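Hemoglobin component VII (Tokunagayusurika akamusi, PDB 1X46) binds heme and probably carries or stores oxygen in a midge larva. Local coordinates at residues V27-N32 with E117-S122; E111-L116 with N141-V146. One frame throughout, in Å; residues are numbered along the deposited sequence.

Interaction 1. Residues V27-N32 with E117-S122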
loop_
_atom_site.group_PDB
_atom_site.type_symbol
_atom_site.label_atom_id
_atom_site.label_comp_id
_atom_site.label_asym_id
_atom_site.label_seq_id
_atom_site.Cartn_x
_atom_site.Cartn_y
_atom_site.Cartn_z
ATOM N N VAL A 27 -0.136 3.511 12.038
ATOM C CA VAL A 27 1.210 3.735 12.569
ATOM C C VAL A 27 2.022 2.440 12.522
ATOM O O VAL A 27 3.179 2.455 12.103
ATOM C CB VAL A 27 1.122 4.313 14.012
ATOM C CG1 VAL A 27 2.429 4.159 14.767
ATOM C CG2 VAL A 27 0.698 5.801 13.972
ATOM N N ASP A 28 1.392 1.329 12.907
ATOM C CA ASP A 28 2.095 0.045 12.900
ATOM C C ASP A 28 2.430 -0.373 11.479
ATOM O O ASP A 28 3.510 -0.964 11.254
ATOM C CB ASP A 28 1.307 -1.057 13.599
ATOM C CG ASP A 28 1.203 -0.852 15.111
ATOM O OD1 ASP A 28 2.031 -0.137 15.703
ATOM O OD2 ASP A 28 0.283 -1.394 15.773
ATOM N N ILE A 29 1.555 -0.071 10.515
ATOM C CA ILE A 29 1.867 -0.429 9.123
ATOM C C ILE A 29 3.092 0.357 8.661
ATOM O O ILE A 29 4.014 -0.210 8.045
ATOM C CB ILE A 29 0.650 -0.095 8.200
ATOM C CG1 ILE A 29 -0.493 -1.086 8.448
ATOM C CG2 ILE A 29 1.085 -0.104 6.706
ATOM C CD1 ILE A 29 -1.828 -0.605 7.884
ATOM N N LEU A 30 3.140 1.657 8.953
ATOM C CA LEU A 30 4.292 2.459 8.541
ATOM C C LEU A 30 5.560 2.047 9.253
ATOM O O LEU A 30 6.647 1.972 8.640
ATOM C CB LEU A 30 4.039 3.980 8.709
ATOM C CG LEU A 30 5.111 4.924 8.164
ATOM C CD1 LEU A 30 5.298 4.684 6.653
ATOM C CD2 LEU A 30 4.723 6.404 8.432
ATOM N N TYR A 31 5.448 1.826 10.566
ATOM C CA TYR A 31 6.605 1.336 11.303
ATOM C C TYR A 31 7.124 0.022 10.697
ATOM O O TYR A 31 8.346 -0.104 10.511
ATOM C CB TYR A 31 6.232 1.152 12.776
ATOM C CG TYR A 31 7.325 0.514 13.583
ATOM C CD1 TYR A 31 8.275 1.289 14.230
ATOM C CD2 TYR A 31 7.396 -0.876 13.703
ATOM C CE1 TYR A 31 9.283 0.702 14.985
ATOM C CE2 TYR A 31 8.421 -1.469 14.454
ATOM C CZ TYR A 31 9.341 -0.653 15.084
ATOM O OH TYR A 31 10.354 -1.192 15.847
ATOM N N ASN A 32 6.218 -0.896 10.349
ATOM C CA ASN A 32 6.653 -2.166 9.774
ATOM C C ASN A 32 7.381 -1.971 8.450
ATOM O O ASN A 32 8.393 -2.610 8.166
ATOM C CB ASN A 32 5.473 -3.091 9.606
ATOM C CG ASN A 32 5.874 -4.430 9.074
ATOM O OD1 ASN A 32 6.595 -5.181 9.742
ATOM N ND2 ASN A 32 5.402 -4.752 7.888
ATOM N N GLU A 117 2.414 -7.527 3.110
ATOM C CA GLU A 117 2.063 -8.941 3.120
ATOM C C GLU A 117 2.436 -9.589 4.449
ATOM O O GLU A 117 1.638 -10.361 5.041
ATOM C CB GLU A 117 2.718 -9.723 1.971
ATOM C CG GLU A 117 2.234 -9.367 0.585
ATOM C CD GLU A 117 3.106 -9.975 -0.510
ATOM O OE1 GLU A 117 4.330 -10.141 -0.305
ATOM O OE2 GLU A 117 2.564 -10.285 -1.593
ATOM N N ALA A 118 3.641 -9.275 4.929
ATOM C CA ALA A 118 4.077 -9.804 6.221
ATOM C C ALA A 118 3.189 -9.287 7.340
ATOM O O ALA A 118 2.826 -10.019 8.239
ATOM C CB ALA A 118 5.530 -9.461 6.482
ATOM N N PHE A 119 2.795 -8.013 7.265
ATOM C CA PHE A 119 1.925 -7.447 8.290
ATOM C C PHE A 119 0.536 -8.089 8.263
ATOM O O PHE A 119 -0.037 -8.380 9.307
ATOM C CB PHE A 119 1.793 -5.941 8.041
ATOM C CG PHE A 119 1.232 -5.178 9.229
ATOM C CD1 PHE A 119 2.071 -4.803 10.265
ATOM C CD2 PHE A 119 -0.117 -4.860 9.301
ATOM C CE1 PHE A 119 1.554 -4.117 11.391
ATOM C CE2 PHE A 119 -0.638 -4.170 10.409
ATOM C CZ PHE A 119 0.184 -3.795 11.448
ATOM N N LEU A 120 -0.027 -8.289 7.071
ATOM C CA LEU A 120 -1.328 -8.938 6.953
ATOM C C LEU A 120 -1.251 -10.384 7.457
ATOM O O LEU A 120 -2.163 -10.880 8.139
ATOM C CB LEU A 120 -1.790 -8.907 5.489
ATOM C CG LEU A 120 -2.325 -7.572 4.963
ATOM C CD1 LEU A 120 -2.140 -7.479 3.457
ATOM C CD2 LEU A 120 -3.803 -7.441 5.325
ATOM N N GLU A 121 -0.151 -11.062 7.144
ATOM C CA GLU A 121 0.028 -12.423 7.628
ATOM C C GLU A 121 0.069 -12.473 9.159
ATOM O O GLU A 121 -0.507 -13.383 9.760
ATOM C CB GLU A 121 1.272 -13.067 7.006
ATOM C CG GLU A 121 1.390 -14.565 7.249
ATOM C CD GLU A 121 2.745 -15.099 6.856
ATOM O OE1 GLU A 121 3.736 -14.331 6.894
ATOM O OE2 GLU A 121 2.814 -16.297 6.508
ATOM N N SER A 122 0.712 -11.478 9.762
ATOM C CA SER A 122 0.782 -11.368 11.225
ATOM C C SER A 122 -0.550 -10.987 11.869
ATOM O O SER A 122 -0.850 -11.467 12.963
ATOM C CB SER A 122 1.852 -10.349 11.635
ATOM O OG SER A 122 3.144 -10.829 11.288
#
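In the globin fold the helix corresponding to B, here 26-36, meets the one corresponding to G, here 106-123, and Phe119 is the side chain that joins them between 27-32 and 117-122. Its ring projects into the surface formed by Asp28, Ile29 and Asn32; Asp28 and Asn32 are one turn apart, and Ile29 is next to Asp28. CG stands anti to the backbone N (chi1 -164°), which carries the ring across toward the other helix. Ile29 lies over one face: its CG1 is 4.1 Å from the centroid of the Phe119 ring, a CH-pi contact, and the two side chains run at about a right angle to each other. The far end of the ring reaches Asp28, where CZ of Phe119 is 3.7 Å from CB of Asp28; the methylene, and not the carboxylate, makes this contact.

The segment axes approach to 10.4 Å at 131°, so the two segments run more nearly antiparallel than parallel, and Ile29 and Phe119 are the pair whose CA atoms lie nearest, 7.1 Å apart. The Phe119 ring fills the space there. Asn32 flanks the root of the ring, with ND2 3.8 Å from CB of Phe119 and the amide plane inclined to the ring by 46°. No hydrogen bond links 27-32 to 117-122; between these two segments the contact is by shape and apolar packing, though Asn32 and Ile29 also meet Ala115 and Leu116. A serine in place of Phe119 would probably open a gap between the helices and leave Ile29 CG1 without the ring face it packs on. On its own helix, Phe119 also meets the ring of His123.

Interaction 2. Residues E111-L116 with N141-V146. With HEM (protoporphyrin IX containing Fe), chain B.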
loop_
_atom_site.group_PDB
_atom_site.type_symbol
_atom_site.label_atom_id
_atom_site.label_comp_id
_atom_site.label_asym_id
_atom_site.label_seq_id
_atom_site.Cartn_x
_atom_site.Cartn_y
_atom_site.Cartn_z
ATOM N N GLU A 111 8.637 -3.517 -2.459
ATOM C CA GLU A 111 9.110 -3.634 -1.073
ATOM C C GLU A 111 7.968 -3.285 -0.108
ATOM O O GLU A 111 7.778 -3.960 0.908
ATOM C CB GLU A 111 10.316 -2.724 -0.867
ATOM C CG GLU A 111 11.553 -3.228 -1.593
ATOM C CD GLU A 111 12.678 -2.217 -1.620
ATOM O OE1 GLU A 111 12.431 -0.988 -1.404
ATOM O OE2 GLU A 111 13.848 -2.652 -1.835
ATOM N N PHE A 112 7.202 -2.250 -0.461
ATOM C CA PHE A 112 6.045 -1.866 0.363
ATOM C C PHE A 112 5.036 -3.016 0.385
ATOM O O PHE A 112 4.494 -3.380 1.432
ATOM C CB PHE A 112 5.396 -0.575 -0.184
ATOM C CG PHE A 112 4.242 -0.104 0.659
ATOM C CD1 PHE A 112 4.461 0.822 1.663
ATOM C CD2 PHE A 112 2.956 -0.637 0.484
ATOM C CE1 PHE A 112 3.408 1.241 2.478
ATOM C CE2 PHE A 112 1.891 -0.219 1.293
ATOM C CZ PHE A 112 2.154 0.721 2.304
ATOM N N GLU A 113 4.792 -3.626 -0.775
ATOM C CA GLU A 113 3.937 -4.811 -0.848
ATOM C C GLU A 113 4.457 -5.950 0.049
ATOM O O GLU A 113 3.696 -6.563 0.777
ATOM C CB GLU A 113 3.802 -5.266 -2.304
ATOM C CG GLU A 113 3.142 -6.631 -2.476
ATOM C CD GLU A 113 3.163 -7.168 -3.914
ATOM O OE1 GLU A 113 3.872 -6.640 -4.766
ATOM O OE2 GLU A 113 2.494 -8.209 -4.146
ATOM N N THR A 114 5.750 -6.249 -0.055
ATOM C CA THR A 114 6.348 -7.307 0.747
ATOM C C THR A 114 6.147 -7.095 2.242
ATOM O O THR A 114 5.706 -8.020 2.964
ATOM C CB THR A 114 7.833 -7.423 0.395
ATOM O OG1 THR A 114 7.940 -7.879 -0.977
ATOM C CG2 THR A 114 8.510 -8.505 1.253
ATOM N N ALA A 115 6.392 -5.856 2.681
ATOM C CA ALA A 115 6.178 -5.551 4.084
ATOM C C ALA A 115 4.705 -5.654 4.489
ATOM O O ALA A 115 4.423 -6.178 5.553
ATOM C CB ALA A 115 6.731 -4.176 4.445
ATOM N N LEU A 116 3.787 -5.135 3.658
ATOM C CA LEU A 116 2.359 -5.214 3.958
ATOM C C LEU A 116 1.902 -6.667 4.017
ATOM O O LEU A 116 1.051 -7.017 4.836
ATOM C CB LEU A 116 1.537 -4.430 2.920
ATOM C CG LEU A 116 0.068 -4.188 3.338
ATOM C CD1 LEU A 116 0.006 -3.205 4.470
ATOM C CD2 LEU A 116 -0.796 -3.639 2.196
ATOM N N ASN A 141 -2.506 -5.220 -10.555
ATOM C CA ASN A 141 -3.315 -4.221 -11.246
ATOM C C ASN A 141 -2.882 -2.798 -10.890
ATOM O O ASN A 141 -2.755 -1.949 -11.767
ATOM C CB ASN A 141 -4.790 -4.462 -10.987
ATOM C CG ASN A 141 -5.313 -5.663 -11.749
ATOM O OD1 ASN A 141 -4.589 -6.255 -12.549
ATOM N ND2 ASN A 141 -6.593 -6.026 -11.504
ATOM N N MET A 142 -2.609 -2.553 -9.608
ATOM C CA MET A 142 -2.044 -1.256 -9.219
ATOM C C MET A 142 -0.770 -0.950 -10.031
ATOM O O MET A 142 -0.608 0.151 -10.593
ATOM C CB MET A 142 -1.721 -1.240 -7.711
ATOM C CG MET A 142 -0.879 -0.057 -7.270
ATOM S SD MET A 142 -0.280 -0.366 -5.541
ATOM C CE MET A 142 1.164 0.688 -5.499
ATOM N N TYR A 143 0.154 -1.908 -10.070
ATOM C CA TYR A 143 1.419 -1.738 -10.776
ATOM C C TYR A 143 1.254 -1.493 -12.274
ATOM O O TYR A 143 2.026 -0.766 -12.871
ATOM C CB TYR A 143 2.331 -2.970 -10.576
ATOM C CG TYR A 143 2.718 -3.228 -9.130
ATOM C CD1 TYR A 143 2.650 -2.227 -8.156
ATOM C CD2 TYR A 143 3.135 -4.505 -8.735
ATOM C CE1 TYR A 143 3.008 -2.491 -6.859
ATOM C CE2 TYR A 143 3.503 -4.770 -7.429
ATOM C CZ TYR A 143 3.422 -3.755 -6.500
ATOM O OH TYR A 143 3.770 -3.976 -5.170
ATOM N N SER A 144 0.229 -2.100 -12.864
ATOM C CA SER A 144 0.018 -1.943 -14.293
ATOM C C SER A 144 -0.214 -0.467 -14.663
ATOM O O SER A 144 0.121 -0.048 -15.766
ATOM C CB SER A 144 -1.135 -2.833 -14.761
ATOM O OG SER A 144 -2.384 -2.308 -14.370
ATOM N N VAL A 145 -0.756 0.292 -13.719
ATOM C CA VAL A 145 -1.050 1.702 -13.922
ATOM C C VAL A 145 0.019 2.593 -13.304
ATOM O O VAL A 145 0.352 3.635 -13.852
ATOM C CB VAL A 145 -2.452 2.036 -13.354
ATOM C CG1 VAL A 145 -2.691 3.528 -13.308
ATOM C CG2 VAL A 145 -3.522 1.337 -14.180
ATOM N N VAL A 146 0.556 2.172 -12.156
ATOM C CA VAL A 146 1.556 2.984 -11.452
ATOM C C VAL A 146 2.953 2.899 -12.080
ATOM O O VAL A 146 3.603 3.920 -12.255
ATOM C CB VAL A 146 1.599 2.632 -9.941
ATOM C CG1 VAL A 146 2.829 3.224 -9.210
ATOM C CG2 VAL A 146 0.328 3.070 -9.271
HETATM C CHA HEM B . 4.549 10.980 0.159
HETATM C CHB HEM B . 1.056 7.688 -0.528
HETATM C CHC HEM B . 4.432 4.293 -1.260
HETATM C CHD HEM B . 7.932 7.549 -0.563
HETATM C C1A HEM B . 3.330 10.367 0.100
HETATM C C2A HEM B . 2.065 11.020 0.359
HETATM C C3A HEM B . 1.123 10.101 0.170
HETATM C C4A HEM B . 1.719 8.869 -0.263
HETATM C CMA HEM B . -0.398 10.325 0.328
HETATM C CAA HEM B . 1.889 12.482 0.881
HETATM C CBA HEM B . 2.046 13.603 -0.167
HETATM C CGA HEM B . 0.937 13.526 -1.189
HETATM O O1A HEM B . 1.234 13.392 -2.392
HETATM O O2A HEM B . -0.264 13.599 -0.803
HETATM C C1B HEM B . 1.649 6.472 -0.735
HETATM C C2B HEM B . 0.990 5.202 -0.932
HETATM C C3B HEM B . 1.935 4.256 -1.134
HETATM C C4B HEM B . 3.216 4.935 -1.091
HETATM C CMB HEM B . -0.552 5.020 -0.879
HETATM C CAB HEM B . 1.834 2.734 -1.385
HETATM C CBB HEM B . 0.694 2.072 -1.582
HETATM C C1C HEM B . 5.672 4.853 -1.134
HETATM C C2C HEM B . 6.962 4.183 -1.272
HETATM C C3C HEM B . 7.924 5.075 -1.046
HETATM C C4C HEM B . 7.292 6.357 -0.803
HETATM C CMC HEM B . 7.144 2.685 -1.623
HETATM C CAC HEM B . 9.457 4.839 -1.083
HETATM C C1D HEM B . 7.333 8.761 -0.362
HETATM C C2D HEM B . 8.056 9.985 -0.131
HETATM C C3D HEM B . 7.013 11.040 0.081
HETATM C C4D HEM B . 5.754 10.338 0.002
HETATM C CMD HEM B . 9.589 10.153 -0.114
HETATM C CAD HEM B . 7.278 12.539 0.372
HETATM C CBD HEM B . 7.566 12.760 1.853
HETATM C CGD HEM B . 7.947 14.206 2.104
HETATM O O1D HEM B . 7.607 15.085 1.279
HETATM O O2D HEM B . 8.622 14.472 3.126
HETATM N NA HEM B . 3.085 9.068 -0.286
HETATM N NB HEM B . 3.030 6.266 -0.815
HETATM N NC HEM B . 5.906 6.188 -0.861
HETATM N ND HEM B . 5.953 8.997 -0.304
HETATM FE FE HEM B . 4.492 7.631 -0.573
HETATM O O HOH W 1 4.614 7.129 1.442
#
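The ring of Tyr143 receives OE1 of Glu113 at its edge, near its plane, while the ring of Phe112 turns one face to the heme. Over the centre of the Phe112 ring sits the vinyl carbon CAB of the heme, 3.9 Å above the plane, and CE2 of Phe112 is 3.9 Å from the vinyl end CBB. This places Phe112 in the wall of the heme pocket, beside the vinyl group of pyrrole ring B. Four pyrrole nitrogens hold the iron in the porphyrin; a water is one axial ligand at 2.1 Å, and His99 is the axial residue from the protein.

Between 111-116 and 141-146 a single hydrogen bond carries the contact. Tyr143 OH donates to OE1 of Glu113 at 2.7 Å, and the hydroxyl comes from above the carboxylate plane, 39° out of it, with carboxylate and ring planes 58° apart. Glu113 reaches the phenol with an extended chain whose CG is anti to the backbone N (chi1 170°), and its CB also lies 3.1 Å from Tyr143 OH. The carboxylates of Glu117 and Asp136, close to OE2, would probably raise the pKa of Glu113, and the hydroxyl's bond to OE1 would partly offset the crowded negative charge.

The nearest CA atoms, those of Glu113 and Tyr143, are 10.7 Å apart, a distance spanned by the two side chains together. In globin terms this is helix G, 106-123, against helix H, 129-146. Phe147 stacks on the Tyr143 ring, and Phe109 of helix 106-123 touches it too. Further round, Phe33 of helix 26-36 meets Phe112 edge-to-face, and Met142 and Val145 pack on Leu92 of helix 85-100.

How the interactions relate
From the N terminus, the chain first lays down 27-32 and then passes through the helices of the heme pocket before entering helix 106-123. That helix supplies 111-116 and then 117-122, so interaction 1 closes a loop of 84 residues. Interaction 2 closes a shorter one of 24, when helix 129-146 returns to 111-116. The loops cross, because 111-116 lies inside the loop closed by interaction 1 while its partner 141-146 lies beyond it. Helix 106-123 thus holds helix 26-36 with its later part and helix 129-146 with its earlier part. The centres of the two contacts lie about 14 Å apart, yet the sites touch directly: Asn32 ND2 is 2.9 Å from Ala115 O.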